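Local coordinates for methanol--corrinoid protein co-methyltransferase (Methanosarcina barkeri, PDB 2I2X), which catalyses the transfer of the methyl group of methanol to the cob(I)amide carried by its partner MtaC, a step in methanol-dependent methanogenesis, at residues G216-A221 with K267-E272; P283-G288 with C307-N312; N388-A393 with D434-F439. All blocks are in the same frame, centred on the assembly; numbering follows the deposited sequence.

Contact 1: G216-A221 with K267-E272; sequences GDTDCA and KDCGYE. With ZN (zinc ion), chain Q.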
loop_
_atom_site.group_PDB
_atom_site.type_symbol
_atom_site.label_atom_id
_atom_site.label_comp_id
_atom_site.label_asym_id
_atom_site.label_seq_id
_atom_site.Cartn_x
_atom_site.Cartn_y
_atom_site.Cartn_z
ATOM N N GLY A 216 -25.248 -0.669 8.171
ATOM C CA GLY A 216 -24.834 -1.013 9.534
ATOM C C GLY A 216 -23.727 -0.105 10.043
ATOM O O GLY A 216 -23.199 0.714 9.290
ATOM N N ASP A 217 -23.366 -0.302 11.311
ATOM C CA ASP A 217 -22.529 0.587 12.147
ATOM C C ASP A 217 -21.245 -0.176 12.521
ATOM O O ASP A 217 -20.947 -1.212 11.932
ATOM C CB ASP A 217 -23.325 0.885 13.433
ATOM C CG ASP A 217 -22.972 2.213 14.078
ATOM O OD1 ASP A 217 -21.803 2.448 14.438
ATOM O OD2 ASP A 217 -23.901 3.017 14.278
ATOM N N THR A 218 -20.510 0.308 13.514
ATOM C CA THR A 218 -19.238 -0.301 13.954
ATOM C C THR A 218 -18.943 0.281 15.274
ATOM O O THR A 218 -19.013 1.514 15.438
ATOM C CB THR A 218 -18.000 0.344 13.281
ATOM O OG1 THR A 218 -18.155 0.400 11.892
ATOM C CG2 THR A 218 -16.764 -0.381 13.591
ATOM N N ASP A 219 -18.455 -0.563 16.166
ATOM C CA ASP A 219 -17.964 -0.035 17.408
ATOM C C ASP A 219 -16.593 0.621 17.376
ATOM O O ASP A 219 -15.868 0.564 18.389
ATOM C CB ASP A 219 -17.981 -1.062 18.497
ATOM C CG ASP A 219 -18.146 -0.428 19.843
ATOM O OD1 ASP A 219 -18.963 0.529 19.947
ATOM O OD2 ASP A 219 -17.452 -0.871 20.785
ATOM N N CYS A 220 -16.244 1.245 16.248
ATOM C CA CYS A 220 -14.935 1.867 16.065
ATOM C C CYS A 220 -14.529 2.793 17.205
ATOM O O CYS A 220 -13.401 2.747 17.688
ATOM C CB CYS A 220 -14.908 2.686 14.794
ATOM S SG CYS A 220 -13.190 2.820 14.124
ATOM N N ALA A 221 -15.482 3.617 17.638
ATOM C CA ALA A 221 -15.239 4.647 18.634
ATOM C C ALA A 221 -14.892 4.069 20.004
ATOM O O ALA A 221 -14.394 4.794 20.859
ATOM C CB ALA A 221 -16.424 5.610 18.712
ATOM N N LYS A 267 -20.080 -2.211 8.465
ATOM C CA LYS A 267 -18.813 -1.516 8.270
ATOM C C LYS A 267 -17.582 -2.331 8.518
ATOM O O LYS A 267 -17.490 -3.062 9.485
ATOM C CB LYS A 267 -18.737 -0.296 9.184
ATOM C CG LYS A 267 -19.467 0.908 8.618
ATOM C CD LYS A 267 -18.547 1.662 7.711
ATOM C CE LYS A 267 -17.487 2.370 8.518
ATOM N NZ LYS A 267 -16.420 2.817 7.605
ATOM N N ASP A 268 -16.611 -2.107 7.637
ATOM C CA ASP A 268 -15.312 -2.770 7.622
ATOM C C ASP A 268 -14.579 -2.810 8.958
ATOM O O ASP A 268 -14.037 -3.843 9.342
ATOM C CB ASP A 268 -14.430 -2.122 6.547
ATOM C CG ASP A 268 -14.306 -0.619 6.712
ATOM O OD1 ASP A 268 -14.902 -0.053 7.661
ATOM O OD2 ASP A 268 -13.593 0.005 5.904
ATOM N N CYS A 269 -14.546 -1.694 9.664
ATOM C CA CYS A 269 -13.793 -1.638 10.918
ATOM C C CYS A 269 -14.526 -2.311 12.088
ATOM O O CYS A 269 -14.012 -2.347 13.227
ATOM C CB CYS A 269 -13.399 -0.199 11.267
ATOM S SG CYS A 269 -14.788 0.950 11.408
ATOM N N GLY A 270 -15.690 -2.872 11.789
ATOM C CA GLY A 270 -16.439 -3.704 12.742
ATOM C C GLY A 270 -15.844 -5.102 12.807
ATOM O O GLY A 270 -16.417 -6.064 12.291
ATOM N N TYR A 271 -14.689 -5.245 13.449
ATOM C CA TYR A 271 -14.127 -6.563 13.585
ATOM C C TYR A 271 -15.064 -7.533 14.290
ATOM O O TYR A 271 -14.977 -8.743 14.067
ATOM C CB TYR A 271 -12.834 -6.474 14.345
ATOM C CG TYR A 271 -11.659 -5.905 13.565
ATOM C CD1 TYR A 271 -11.478 -4.537 13.455
ATOM C CD2 TYR A 271 -10.694 -6.748 12.999
ATOM C CE1 TYR A 271 -10.385 -4.011 12.802
ATOM C CE2 TYR A 271 -9.604 -6.230 12.324
ATOM C CZ TYR A 271 -9.448 -4.849 12.235
ATOM O OH TYR A 271 -8.348 -4.286 11.589
ATOM N N GLU A 272 -15.933 -7.011 15.165
ATOM C CA GLU A 272 -16.917 -7.827 15.837
ATOM C C GLU A 272 -17.998 -8.349 14.875
ATOM O O GLU A 272 -18.849 -9.159 15.275
ATOM C CB GLU A 272 -17.565 -7.046 16.994
ATOM C CG GLU A 272 -18.504 -5.851 16.600
ATOM C CD GLU A 272 -17.752 -4.574 16.230
ATOM O OE1 GLU A 272 -18.427 -3.507 16.149
ATOM O OE2 GLU A 272 -16.505 -4.635 16.004
HETATM ZN ZN ZN Q . -13.836 3.061 12.008
#
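The zinc site of this methyltransferase is assembled where the thiols of Cys220 and Cys269 converge on one metal ion. Cys220 SG lies 2.2 Å and Cys269 SG 2.4 Å from zinc, and Glu164 supplies the third protein ligand from elsewhere in the chain. Cysteine suits both places because soft sulfur binds zinc well at the end of a short side chain, which fixes the metal close to both backbones. Cys269 reaches it with SG tucked between its backbone N and carbonyl carbon (chi1 57°).

Next to the sulfurs, Thr218 is wedged between the two segments. Its CG2 packs against Cys269 SG and comes within 3.3 Å of Gly270 N, so the methyl branch lies over the Cys269-Gly270 side of the turn. That turn is type I, from Lys267 to Gly270, closed by Gly270 N to Lys267 O at 2.9 Å; glycine has no CB to strike Lys267 O. At its first residue, the bent chain of Lys267 leads away to an ionic pair with Glu84, with a weaker one to neighbouring Asp268.

The single direct hydrogen bond between the two segments runs from Asp219 N to Glu272 OE1, 2.9 Å and nearly straight at 164°, using the syn lone pair. Ser254 also binds this oxygen, while Arg247 pairs with OE2, so the buried carboxylate is held at both oxygens and probably has its charge balanced. On the other segment, Asp217 OD1 accepts from Thr218 N at 2.7 Å and meets Arg253, which also pairs with Asp219, a carboxylate bound as well by Ala223.

Ala221, next to the zinc ligand, touches the corrinoid. The metal thus sits close to the corrinoid, just beyond the C-terminal end of strand 213-216, the barrel end where TIM-barrel active sites lie.

Contact 2: P283-G288 with C307-N312; sequences PMTMEG and CDCWSN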
loop_
_atom_site.group_PDB
_atom_site.type_symbol
_atom_site.label_atom_id
_atom_site.label_comp_id
_atom_site.label_asym_id
_atom_site.label_seq_id
_atom_site.Cartn_x
_atom_site.Cartn_y
_atom_site.Cartn_z
ATOM N N PRO A 283 -24.649 -10.163 5.653
ATOM C CA PRO A 283 -23.313 -9.996 5.153
ATOM C C PRO A 283 -22.545 -8.886 5.871
ATOM O O PRO A 283 -23.164 -7.934 6.378
ATOM C CB PRO A 283 -23.546 -9.636 3.676
ATOM C CG PRO A 283 -24.786 -8.880 3.720
ATOM C CD PRO A 283 -25.635 -9.666 4.683
ATOM N N MET A 284 -21.206 -9.000 5.878
ATOM C CA MET A 284 -20.345 -8.051 6.593
ATOM C C MET A 284 -19.070 -7.758 5.799
ATOM O O MET A 284 -18.482 -8.651 5.201
ATOM C CB MET A 284 -19.950 -8.599 7.954
ATOM C CG MET A 284 -21.115 -8.952 8.866
ATOM S SD MET A 284 -21.986 -7.504 9.542
ATOM C CE MET A 284 -23.673 -8.134 9.548
ATOM N N THR A 285 -18.653 -6.494 5.798
ATOM C CA THR A 285 -17.321 -6.151 5.360
ATOM C C THR A 285 -16.311 -6.356 6.483
ATOM O O THR A 285 -16.625 -6.139 7.661
ATOM C CB THR A 285 -17.281 -4.715 4.893
ATOM O OG1 THR A 285 -18.323 -4.537 3.936
ATOM C CG2 THR A 285 -15.968 -4.405 4.234
ATOM N N MET A 286 -15.094 -6.762 6.116
ATOM C CA MET A 286 -13.995 -6.872 7.093
ATOM C C MET A 286 -12.757 -6.164 6.554
ATOM O O MET A 286 -12.730 -5.765 5.373
ATOM C CB MET A 286 -13.690 -8.333 7.423
ATOM C CG MET A 286 -14.911 -9.163 7.835
ATOM S SD MET A 286 -15.639 -8.766 9.457
ATOM C CE MET A 286 -14.388 -9.338 10.641
ATOM N N GLU A 287 -11.739 -6.010 7.406
ATOM C CA GLU A 287 -10.457 -5.424 7.021
ATOM C C GLU A 287 -9.362 -6.060 7.853
ATOM O O GLU A 287 -9.549 -6.312 9.051
ATOM C CB GLU A 287 -10.443 -3.918 7.269
ATOM C CG GLU A 287 -10.583 -3.535 8.737
ATOM C CD GLU A 287 -10.878 -2.062 8.922
ATOM O OE1 GLU A 287 -11.706 -1.534 8.160
ATOM O OE2 GLU A 287 -10.264 -1.421 9.798
ATOM N N GLY A 288 -8.212 -6.301 7.234
ATOM C CA GLY A 288 -7.099 -6.889 7.942
ATOM C C GLY A 288 -5.792 -6.621 7.235
ATOM O O GLY A 288 -5.378 -5.479 7.075
ATOM N N CYS A 307 -15.687 -13.038 5.588
ATOM C CA CYS A 307 -16.080 -11.726 5.111
ATOM C C CYS A 307 -16.960 -11.830 3.869
ATOM O O CYS A 307 -16.916 -12.813 3.171
ATOM C CB CYS A 307 -14.858 -10.870 4.799
ATOM S SG CYS A 307 -13.887 -11.476 3.388
ATOM N N ASP A 308 -17.746 -10.793 3.600
ATOM C CA ASP A 308 -18.469 -10.686 2.348
ATOM C C ASP A 308 -17.846 -9.597 1.497
ATOM O O ASP A 308 -17.743 -9.739 0.263
ATOM C CB ASP A 308 -19.956 -10.442 2.591
ATOM C CG ASP A 308 -20.600 -11.590 3.386
ATOM O OD1 ASP A 308 -21.087 -12.563 2.748
ATOM O OD2 ASP A 308 -20.585 -11.537 4.648
ATOM N N CYS A 309 -17.418 -8.515 2.147
ATOM C CA CYS A 309 -16.641 -7.467 1.469
ATOM C C CYS A 309 -15.328 -7.270 2.203
ATOM O O CYS A 309 -15.220 -7.597 3.385
ATOM C CB CYS A 309 -17.446 -6.172 1.335
ATOM S SG CYS A 309 -19.153 -6.508 0.772
ATOM N N TRP A 310 -14.327 -6.768 1.494
ATOM C CA TRP A 310 -12.953 -6.760 1.990
ATOM C C TRP A 310 -12.400 -5.383 1.714
ATOM O O TRP A 310 -12.354 -4.945 0.554
ATOM C CB TRP A 310 -12.166 -7.834 1.275
ATOM C CG TRP A 310 -10.727 -8.057 1.669
ATOM C CD1 TRP A 310 -9.659 -8.127 0.811
ATOM C CD2 TRP A 310 -10.204 -8.304 2.981
ATOM N NE1 TRP A 310 -8.504 -8.385 1.506
ATOM C CE2 TRP A 310 -8.805 -8.513 2.839
ATOM C CE3 TRP A 310 -10.774 -8.374 4.261
ATOM C CZ2 TRP A 310 -7.960 -8.783 3.934
ATOM C CZ3 TRP A 310 -9.937 -8.647 5.355
ATOM C CH2 TRP A 310 -8.538 -8.846 5.178
ATOM N N SER A 311 -12.028 -4.699 2.801
ATOM C CA SER A 311 -11.655 -3.305 2.765
ATOM C C SER A 311 -10.194 -2.976 3.199
ATOM O O SER A 311 -9.575 -3.740 3.935
ATOM C CB SER A 311 -12.654 -2.550 3.636
ATOM O OG SER A 311 -12.163 -1.273 4.018
ATOM N N ASN A 312 -9.688 -1.821 2.748
ATOM C CA ASN A 312 -8.363 -1.295 3.137
ATOM C C ASN A 312 -8.470 -0.227 4.210
ATOM O O ASN A 312 -7.468 0.432 4.541
ATOM C CB ASN A 312 -7.665 -0.644 1.928
ATOM C CG ASN A 312 -8.380 0.617 1.484
ATOM O OD1 ASN A 312 -9.575 0.575 1.235
ATOM N ND2 ASN A 312 -7.668 1.752 1.430
HETATM O O HOH W 1 -7.918 -5.696 4.637
#
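With CG anti to the backbone N (chi1 -177°), Trp310 swings its indole alongside Glu287 and Gly288, where CH2 lies 3.3 Å from Gly288 N. Gly288 has no side chain to obstruct the broad ring, which approaches obliquely, while Trp310 NE1 is hydrogen-bonded to Asp336. Asp308 instead keeps CG beside its own backbone N (chi1 -61°), and this carries OD2 to Met284 N at 2.9 Å, met from above the carboxylate plane. Lys277 forms a salt bridge with the same oxygen, probably offsetting its charge in this buried setting.

The backbones then join as parallel strands. Met284 O grips two successive amides, Asp308 N at 2.8 Å and Cys309 N at 3.2 Å. Further on, Met286 N donates to Cys309 O (2.9 Å), and Ser311 N returns a bond to Met286 O (2.9 Å). Where the strands part, a water takes over the pairing: it accepts from Gly288 N at 2.7 Å and donates to Ser311 O at 2.7 Å.

Small Thr285 and Cys309 pack together on one face, while flexible Met286 lays its CG against Cys307 CB on the other. The 18 intervening residues contain no helix, so a plain loop joins these two parallel neighbours; strand 309-311 continues the pairing to strand 40-43 in the parallel wall of the TIM barrel.

Contact 3: N388-A393 with D434-F439; sequences NIYLRA and DDMDKF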
loop_
_atom_site.group_PDB
_atom_site.type_symbol
_atom_site.label_atom_id
_atom_site.label_comp_id
_atom_site.label_asym_id
_atom_site.label_seq_id
_atom_site.Cartn_x
_atom_site.Cartn_y
_atom_site.Cartn_z
ATOM N N ASN A 388 -32.467 -8.773 26.669
ATOM C CA ASN A 388 -31.837 -7.999 27.707
ATOM C C ASN A 388 -30.458 -7.466 27.249
ATOM O O ASN A 388 -29.474 -8.235 27.136
ATOM C CB ASN A 388 -31.677 -8.945 28.895
ATOM C CG ASN A 388 -31.291 -8.235 30.178
ATOM O OD1 ASN A 388 -30.318 -7.472 30.213
ATOM N ND2 ASN A 388 -32.038 -8.507 31.257
ATOM N N ILE A 389 -30.368 -6.158 27.009
ATOM C CA ILE A 389 -29.143 -5.584 26.434
ATOM C C ILE A 389 -27.944 -5.569 27.372
ATOM O O ILE A 389 -26.790 -5.645 26.910
ATOM C CB ILE A 389 -29.357 -4.166 25.836
ATOM C CG1 ILE A 389 -29.910 -3.178 26.888
ATOM C CG2 ILE A 389 -30.260 -4.244 24.601
ATOM C CD1 ILE A 389 -29.937 -1.719 26.417
ATOM N N TYR A 390 -28.187 -5.437 28.673
ATOM C CA TYR A 390 -27.090 -5.516 29.631
ATOM C C TYR A 390 -26.631 -6.955 29.782
ATOM O O TYR A 390 -25.454 -7.278 29.618
ATOM C CB TYR A 390 -27.552 -4.988 30.983
ATOM C CG TYR A 390 -26.751 -5.445 32.183
ATOM C CD1 TYR A 390 -25.476 -4.962 32.408
ATOM C CD2 TYR A 390 -27.288 -6.337 33.104
ATOM C CE1 TYR A 390 -24.736 -5.352 33.497
ATOM C CE2 TYR A 390 -26.550 -6.744 34.235
ATOM C CZ TYR A 390 -25.268 -6.229 34.423
ATOM O OH TYR A 390 -24.504 -6.589 35.523
ATOM N N LEU A 391 -27.574 -7.822 30.115
ATOM C CA LEU A 391 -27.257 -9.189 30.416
ATOM C C LEU A 391 -26.638 -9.920 29.228
ATOM O O LEU A 391 -25.729 -10.725 29.420
ATOM C CB LEU A 391 -28.498 -9.916 30.954
ATOM C CG LEU A 391 -28.304 -11.338 31.512
ATOM C CD1 LEU A 391 -27.171 -11.424 32.532
ATOM C CD2 LEU A 391 -29.618 -11.895 32.076
ATOM N N ARG A 392 -27.135 -9.678 28.016
ATOM C CA ARG A 392 -26.519 -10.300 26.825
ATOM C C ARG A 392 -25.067 -9.860 26.638
ATOM O O ARG A 392 -24.206 -10.668 26.297
ATOM C CB ARG A 392 -27.353 -10.097 25.545
ATOM C CG ARG A 392 -27.303 -8.730 24.905
ATOM C CD ARG A 392 -28.483 -8.577 23.904
ATOM N NE ARG A 392 -28.307 -7.414 23.040
ATOM C CZ ARG A 392 -28.951 -7.203 21.893
ATOM N NH1 ARG A 392 -29.870 -8.048 21.447
ATOM N NH2 ARG A 392 -28.663 -6.132 21.182
ATOM N N ALA A 393 -24.804 -8.585 26.896
ATOM C CA ALA A 393 -23.465 -8.035 26.827
ATOM C C ALA A 393 -22.552 -8.615 27.905
ATOM O O ALA A 393 -21.366 -8.958 27.641
ATOM C CB ALA A 393 -23.504 -6.512 26.901
ATOM N N ASP A 434 -27.095 -9.691 38.185
ATOM C CA ASP A 434 -27.776 -10.060 36.939
ATOM C C ASP A 434 -28.838 -9.079 36.501
ATOM O O ASP A 434 -29.112 -8.978 35.309
ATOM C CB ASP A 434 -28.355 -11.477 36.980
ATOM C CG ASP A 434 -27.422 -12.509 36.347
ATOM O OD1 ASP A 434 -26.248 -12.181 36.059
ATOM O OD2 ASP A 434 -27.871 -13.657 36.130
ATOM N N ASP A 435 -29.402 -8.343 37.455
ATOM C CA ASP A 435 -30.477 -7.374 37.201
ATOM C C ASP A 435 -29.983 -6.084 36.549
ATOM O O ASP A 435 -29.187 -5.330 37.146
ATOM C CB ASP A 435 -31.191 -7.045 38.515
ATOM C CG ASP A 435 -32.201 -5.930 38.369
ATOM O OD1 ASP A 435 -33.322 -6.215 37.877
ATOM O OD2 ASP A 435 -31.876 -4.765 38.736
ATOM N N MET A 436 -30.505 -5.801 35.356
ATOM C CA MET A 436 -30.104 -4.622 34.592
ATOM C C MET A 436 -30.303 -3.295 35.327
ATOM O O MET A 436 -29.355 -2.517 35.425
ATOM C CB MET A 436 -30.804 -4.587 33.222
ATOM C CG MET A 436 -30.394 -3.410 32.337
ATOM S SD MET A 436 -31.092 -3.449 30.666
ATOM C CE MET A 436 -31.082 -1.743 30.139
ATOM N N ASP A 437 -31.522 -3.005 35.799
ATOM C CA ASP A 437 -31.814 -1.716 36.507
ATOM C C ASP A 437 -30.816 -1.392 37.611
ATOM O O ASP A 437 -30.301 -0.292 37.668
ATOM C CB ASP A 437 -33.245 -1.680 37.063
ATOM C CG ASP A 437 -34.293 -1.864 35.979
ATOM O OD1 ASP A 437 -34.022 -1.483 34.815
ATOM O OD2 ASP A 437 -35.381 -2.410 36.279
ATOM N N LYS A 438 -30.526 -2.356 38.476
ATOM C CA LYS A 438 -29.467 -2.209 39.469
ATOM C C LYS A 438 -28.163 -1.653 38.857
ATOM O O LYS A 438 -27.614 -0.633 39.328
ATOM C CB LYS A 438 -29.189 -3.589 40.038
ATOM C CG LYS A 438 -28.492 -3.717 41.369
ATOM C CD LYS A 438 -28.102 -2.465 42.076
ATOM C CE LYS A 438 -27.346 -2.899 43.327
ATOM N NZ LYS A 438 -26.403 -1.869 43.843
ATOM N N PHE A 439 -27.655 -2.343 37.831
ATOM C CA PHE A 439 -26.415 -1.979 37.181
ATOM C C PHE A 439 -26.559 -0.605 36.543
ATOM O O PHE A 439 -25.698 0.271 36.717
ATOM C CB PHE A 439 -26.038 -3.022 36.120
ATOM C CG PHE A 439 -24.725 -2.741 35.422
ATOM C CD1 PHE A 439 -23.504 -3.061 36.047
ATOM C CD2 PHE A 439 -24.712 -2.178 34.146
ATOM C CE1 PHE A 439 -22.290 -2.826 35.413
ATOM C CE2 PHE A 439 -23.518 -1.943 33.493
ATOM C CZ PHE A 439 -22.282 -2.265 34.130
HETATM O O HOH W 2 -31.691 -8.078 34.111
#
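Asp434 begins the contact, resting its carboxylate beside the CD1 methyl of Leu391 while OD1 forms a salt bridge with Lys394, a partner that suits an acid at this exposed margin. Its backbone O lies at the edge of the Tyr390 ring, near the ring plane and 3.6 Å from CE2, where the slightly positive aromatic hydrogens make a carbonyl welcome. The same O takes a hydrogen bond from a water at 3.0 Å.

Asp435 turns its side chain away from the partner segment and caps its own helix, OD2 accepting from Lys438 N; a short acidic side chain fits an N-cap well.

Met436 N donates to that water at 2.9 Å, and so does Asn388 ND2, also at 2.9 Å. Asn388 OD1 meanwhile accepts from Leu391 N at 2.8 Å as the N-cap of helix 389-409, so one amide group caps a helix and reaches the other segment through the water. Met436 sets CG anti to its backbone N (chi1 -178°), stays extended beyond it and runs alongside Tyr390, the two side chains heading opposite ways: CG meets Tyr390 CB at 3.5 Å, and CE ends 3.7 Å from Ile389 CG1. An unbranched, pliable thioether can follow both surfaces.

Phe439, almost one turn later, lies against Tyr390 in an offset stack, with ring centroids 4.4 Å apart and planes at 26°, and places its CB over the tyrosine face. Tyr390 turns CG anti to its backbone N (chi1 159°) to reach across, and its OH is bonded to the backbone O of Pro433, which helps fix the ring's position.

No direct hydrogen bond joins the two segments. Their cohesion rests on aromatic and thioether packing, supplemented by one bridging water that gathers polar groups at two capped helix starts.

The three contacts follow one another along the chain, each closing before the next opens. Contacts 1 and 2, with centres 10 Å apart, touch: Asp268 OD2 of the turn in contact 1 lies 2.7 Å from Ser311 OG of contact 2, a probable hydrogen bond, and Glu287 packs against that turn. The barrel strands of contact 2 therefore back the loop that presents Cys269 to zinc. Contact 3 stands apart, about 23 Å from contact 1 and 31 Å from contact 2 between centres, among the peripheral helices. Helices 181-210 and 240-259 are touched by side chains of both contacts 1 and 3, and so connect this outer helical region to the active-site barrel.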